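Local coordinates for magnesium-protoporphyrin O-methyltransferase (Synechocystis sp., PDB 4QDJ), which transfers a methyl group from S-adenosylmethionine to Mg-protoporphyrin IX, giving its 13-monomethyl ester in chlorophyll biosynthesis, at residues T130-D135 with R159-F164. Residues are numbered along the deposited sequence; the frame is centred on the assembly and turned at random.
Sequences TVICLD and RLILSF. With SAM (S-adenosylmethionine), chain B.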
ATOM      1  N   THR A 130       6.216 -10.728   5.111  1.00  8.17           N
ATOM      2  CA  THR A 130       6.337  -9.326   4.739  1.00  8.80           C
ATOM      3  C   THR A 130       4.968  -8.667   4.633  1.00  8.69           C
ATOM      4  O   THR A 130       4.057  -9.197   3.997  1.00  9.42           O
ATOM      5  CB  THR A 130       7.088  -9.186   3.397  1.00  9.08           C
ATOM      6  OG1 THR A 130       8.449  -9.602   3.568  1.00  9.34           O
ATOM      7  CG2 THR A 130       7.065  -7.748   2.902  1.00  9.25           C
ATOM      8  N   VAL A 131       4.827  -7.516   5.281  1.00  7.32           N
ATOM      9  CA  VAL A 131       3.613  -6.720   5.183  1.00  7.83           C
ATOM     10  C   VAL A 131       3.965  -5.397   4.514  1.00  8.05           C
ATOM     11  O   VAL A 131       4.962  -4.765   4.864  1.00  8.93           O
ATOM     12  CB  VAL A 131       2.989  -6.470   6.572  1.00  8.02           C
ATOM     13  CG1 VAL A 131       1.752  -5.593   6.458  1.00  9.30           C
ATOM     14  CG2 VAL A 131       2.645  -7.794   7.237  1.00  9.51           C
ATOM     15  N   ILE A 132       3.162  -4.996   3.535  1.00  6.48           N
ATOM     16  CA  ILE A 132       3.438  -3.784   2.773  1.00  6.94           C
ATOM     17  C   ILE A 132       2.229  -2.856   2.767  1.00  8.51           C
ATOM     18  O   ILE A 132       1.100  -3.295   2.561  1.00 10.53           O
ATOM     19  CB  ILE A 132       3.831  -4.112   1.315  1.00  6.70           C
ATOM     20  CG1 ILE A 132       4.952  -5.154   1.280  1.00  7.80           C
ATOM     21  CG2 ILE A 132       4.247  -2.845   0.572  1.00  7.96           C
ATOM     22  CD1 ILE A 132       5.328  -5.592  -0.120  1.00  9.21           C
ATOM     23  N   CYS A 133       2.474  -1.571   2.994  1.00  8.18           N
ATOM     24  CA  CYS A 133       1.412  -0.575   2.985  1.00  7.22           C
ATOM     25  C   CYS A 133       1.911   0.684   2.284  1.00  8.85           C
ATOM     26  O   CYS A 133       2.608   1.502   2.886  1.00  9.41           O
ATOM     27  CB  CYS A 133       0.979  -0.262   4.417  1.00  9.28           C
ATOM     28  SG  CYS A 133      -0.459   0.809   4.560  1.00 13.30           S
ATOM     29  N   LEU A 134       1.562   0.824   1.006  1.00  8.63           N
ATOM     30  CA  LEU A 134       2.060   1.925   0.185  1.00  9.67           C
ATOM     31  C   LEU A 134       1.003   2.986  -0.080  1.00  9.43           C
ATOM     32  O   LEU A 134      -0.100   2.670  -0.526  1.00 10.93           O
ATOM     33  CB  LEU A 134       2.572   1.408  -1.161  1.00 10.22           C
ATOM     34  CG  LEU A 134       3.702   0.381  -1.172  1.00 10.85           C
ATOM     35  CD1 LEU A 134       4.145   0.113  -2.603  1.00 11.46           C
ATOM     36  CD2 LEU A 134       4.872   0.850  -0.317  1.00 13.38           C
ATOM     37  N   ASP A 135       1.360   4.240   0.185  1.00 10.82           N
ATOM     38  CA  ASP A 135       0.515   5.392  -0.129  1.00 12.11           C
ATOM     39  C   ASP A 135      -0.896   5.276   0.450  1.00 13.45           C
ATOM     40  O   ASP A 135      -1.877   5.655  -0.193  1.00 16.06           O
ATOM     41  CB  ASP A 135       0.455   5.634  -1.642  1.00 13.45           C
ATOM     42  CG  ASP A 135       1.808   6.004  -2.237  1.00 15.92           C
ATOM     43  OD1 ASP A 135       2.779   6.197  -1.472  1.00 16.67           O
ATOM     44  OD2 ASP A 135       1.899   6.114  -3.479  1.00 15.82           O
ATOM     45  N   ARG A 159       9.154  -8.466   8.248  1.00 11.26           N
ATOM     46  CA  ARG A 159       9.365  -7.219   7.522  1.00 10.21           C
ATOM     47  C   ARG A 159       8.097  -6.402   7.287  1.00  9.86           C
ATOM     48  O   ARG A 159       7.046  -6.943   6.947  1.00 10.18           O
ATOM     49  CB  ARG A 159      10.068  -7.509   6.191  1.00  9.95           C
ATOM     50  CG  ARG A 159      10.224  -6.299   5.288  1.00 10.16           C
ATOM     51  CD  ARG A 159      11.123  -6.602   4.104  1.00 11.47           C
ATOM     52  NE  ARG A 159      10.666  -7.760   3.344  1.00 11.34           N
ATOM     53  CZ  ARG A 159      11.274  -8.228   2.258  1.00 12.11           C
ATOM     54  NH1 ARG A 159      12.369  -7.632   1.801  1.00 12.29           N
ATOM     55  NH2 ARG A 159      10.791  -9.293   1.631  1.00 13.28           N
ATOM     56  N   LEU A 160       8.219  -5.091   7.478  1.00  9.49           N
ATOM     57  CA  LEU A 160       7.145  -4.151   7.191  1.00  9.61           C
ATOM     58  C   LEU A 160       7.680  -3.052   6.276  1.00 10.20           C
ATOM     59  O   LEU A 160       8.674  -2.403   6.593  1.00 12.96           O
ATOM     60  CB  LEU A 160       6.610  -3.546   8.491  1.00 12.30           C
ATOM     61  CG  LEU A 160       5.506  -2.488   8.396  1.00 13.91           C
ATOM     62  CD1 LEU A 160       4.303  -3.017   7.624  1.00 15.25           C
ATOM     63  CD2 LEU A 160       5.094  -2.032   9.790  1.00 16.18           C
ATOM     64  N   ILE A 161       7.033  -2.862   5.131  1.00  7.67           N
ATOM     65  CA  ILE A 161       7.423  -1.807   4.204  1.00  7.72           C
ATOM     66  C   ILE A 161       6.310  -0.770   4.122  1.00  7.84           C
ATOM     67  O   ILE A 161       5.152  -1.120   3.904  1.00  8.86           O
ATOM     68  CB  ILE A 161       7.721  -2.373   2.804  1.00  8.28           C
ATOM     69  CG1 ILE A 161       8.953  -3.279   2.857  1.00  9.45           C
ATOM     70  CG2 ILE A 161       7.931  -1.249   1.799  1.00  8.94           C
ATOM     71  CD1 ILE A 161       9.154  -4.109   1.609  1.00  9.74           C
ATOM     72  N   LEU A 162       6.665   0.497   4.314  1.00  7.78           N
ATOM     73  CA  LEU A 162       5.692   1.585   4.310  1.00  9.09           C
ATOM     74  C   LEU A 162       6.137   2.704   3.384  1.00  8.03           C
ATOM     75  O   LEU A 162       7.330   2.919   3.188  1.00  9.26           O
ATOM     76  CB  LEU A 162       5.545   2.181   5.713  1.00 12.59           C
ATOM     77  CG  LEU A 162       5.212   1.287   6.902  1.00 14.01           C
ATOM     78  CD1 LEU A 162       5.273   2.101   8.186  1.00 14.23           C
ATOM     79  CD2 LEU A 162       3.843   0.650   6.729  1.00 15.47           C
ATOM     80  N   SER A 163       5.175   3.430   2.826  1.00  8.77           N
ATOM     81  CA  SER A 163       5.486   4.694   2.173  1.00  9.81           C
ATOM     82  C   SER A 163       4.548   5.787   2.673  1.00 11.50           C
ATOM     83  O   SER A 163       3.405   5.521   3.047  1.00 14.20           O
ATOM     84  CB  SER A 163       5.446   4.576   0.646  1.00 11.03           C
ATOM     85  OG  SER A 163       4.124   4.421   0.169  1.00 12.46           O
ATOM     86  N   PHE A 164       5.049   7.016   2.693  1.00 10.37           N
ATOM     87  CA  PHE A 164       4.287   8.145   3.198  1.00 11.33           C
ATOM     88  C   PHE A 164       4.828   9.433   2.597  1.00 10.41           C
ATOM     89  O   PHE A 164       5.949   9.464   2.090  1.00 10.69           O
ATOM     90  CB  PHE A 164       4.357   8.202   4.730  1.00 11.34           C
ATOM     91  CG  PHE A 164       5.752   8.373   5.273  1.00 13.05           C
ATOM     92  CD1 PHE A 164       6.592   7.280   5.426  1.00 13.03           C
ATOM     93  CD2 PHE A 164       6.221   9.625   5.639  1.00 13.51           C
ATOM     94  CE1 PHE A 164       7.875   7.434   5.923  1.00 13.48           C
ATOM     95  CE2 PHE A 164       7.502   9.786   6.139  1.00 13.97           C
ATOM     96  CZ  PHE A 164       8.329   8.688   6.281  1.00 14.91           C
TER
HETATM   97  N   SAM B 301      -1.407   0.801  -2.052  1.00 14.30           N
HETATM   98  CA  SAM B 301      -2.012   0.983  -3.369  1.00 17.95           C
HETATM   99  C   SAM B 301      -0.969   1.421  -4.387  1.00 19.22           C
HETATM  100  O   SAM B 301       0.043   2.027  -4.033  1.00 20.84           O
HETATM  101  OXT SAM B 301      -1.116   1.174  -5.585  1.00 18.52           O
HETATM  102  CB  SAM B 301      -3.189   1.960  -3.336  1.00 20.96           C
HETATM  103  CG  SAM B 301      -2.903   3.377  -2.840  1.00 22.70           C
HETATM  104  SD  SAM B 301      -4.370   4.444  -2.945  1.00 24.09           S
HETATM  105  CE  SAM B 301      -3.629   6.094  -2.892  0.71 24.00           C
HETATM  106  C5' SAM B 301      -4.981   4.335  -1.250  1.00 19.71           C
HETATM  107  C4' SAM B 301      -5.815   3.082  -1.033  1.00 15.58           C
HETATM  108  O4' SAM B 301      -5.850   2.798   0.349  1.00 14.40           O
HETATM  109  C3' SAM B 301      -7.258   3.237  -1.494  1.00 13.76           C
HETATM  110  O3' SAM B 301      -7.578   2.179  -2.367  1.00 14.47           O
HETATM  111  C2' SAM B 301      -8.077   3.112  -0.225  1.00 13.95           C
HETATM  112  O2' SAM B 301      -9.298   2.439  -0.442  1.00 14.55           O
HETATM  113  C1' SAM B 301      -7.137   2.329   0.675  1.00 12.67           C
HETATM  114  N9  SAM B 301      -7.400   2.516   2.107  1.00 11.05           N
HETATM  115  C8  SAM B 301      -7.606   3.694   2.772  1.00 11.60           C
HETATM  116  N7  SAM B 301      -7.810   3.410   4.079  1.00 11.77           N
HETATM  117  C5  SAM B 301      -7.734   2.071   4.249  1.00 10.56           C
HETATM  118  C6  SAM B 301      -7.864   1.258   5.365  1.00 10.46           C
HETATM  119  N6  SAM B 301      -8.117   1.791   6.558  1.00 12.29           N
HETATM  120  N1  SAM B 301      -7.733  -0.106   5.224  1.00 10.93           N
HETATM  121  C2  SAM B 301      -7.471  -0.658   3.987  1.00 12.03           C
HETATM  122  N3  SAM B 301      -7.347   0.156   2.880  1.00 10.39           N
HETATM  123  C4  SAM B 301      -7.473   1.498   3.016  1.00 11.45           C
HETATM  124  O   HOH W   1       1.217   3.997   3.510  1.00 12.09           O
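Val131 and Cys133 trade backbone hydrogen bonds with Arg159, Ile161 and Ser163, the ladder of two parallel strands whose short axes diverge by only 11°. It runs from Val131 N to Arg159 O (2.8 Å) to the longer last rung from Ser163 N to Cys133 O (3.2 Å), beside which a water donating to both Cys133 O and Ser163 O bridges the strands.

Among polar side chains, Arg159 grips Thr130 side-on: NE (2.9 Å) and NH2 (3.1 Å) both donate to Thr130 OG1, which lies 1° out of the guanidinium plane. The bend at chi3 (55°) turns the NE/NH2 edge toward Thr130 OG1, while NH1 forms salt bridges with Asp58 and Glu226. A leucine in place of Arg159 would probably leave Thr130 OG1 without both donors and the two carboxylates without their shared cation. At the other end, Ser163 OG donates to Asp135 OD1 (2.8 Å), meeting it from above the carboxylate plane; Tyr220 and Ser222 also hydrogen-bond this carboxylate.

Apolar contacts fall on both sheet faces. Val131 CG1 meets Leu160 CD1 at 3.8 Å on the face covered by helix 142-155, whereas Ile132 and Ile161 lie side by side (CG2 of Ile132 to CB of Ile161, 4.2 Å) against Leu55 of helix 35-58.

Beyond the strand, Leu134 O accepts a hydrogen bond from the amino N of S-adenosylmethionine (2.7 Å). The parallel strands 130-133 and 159-164, joined through helix 142-155, form a beta-alpha-beta unit of the Rossmann-like class I methyltransferase fold, with the cofactor bound just past the C-terminal end of strand 130-133.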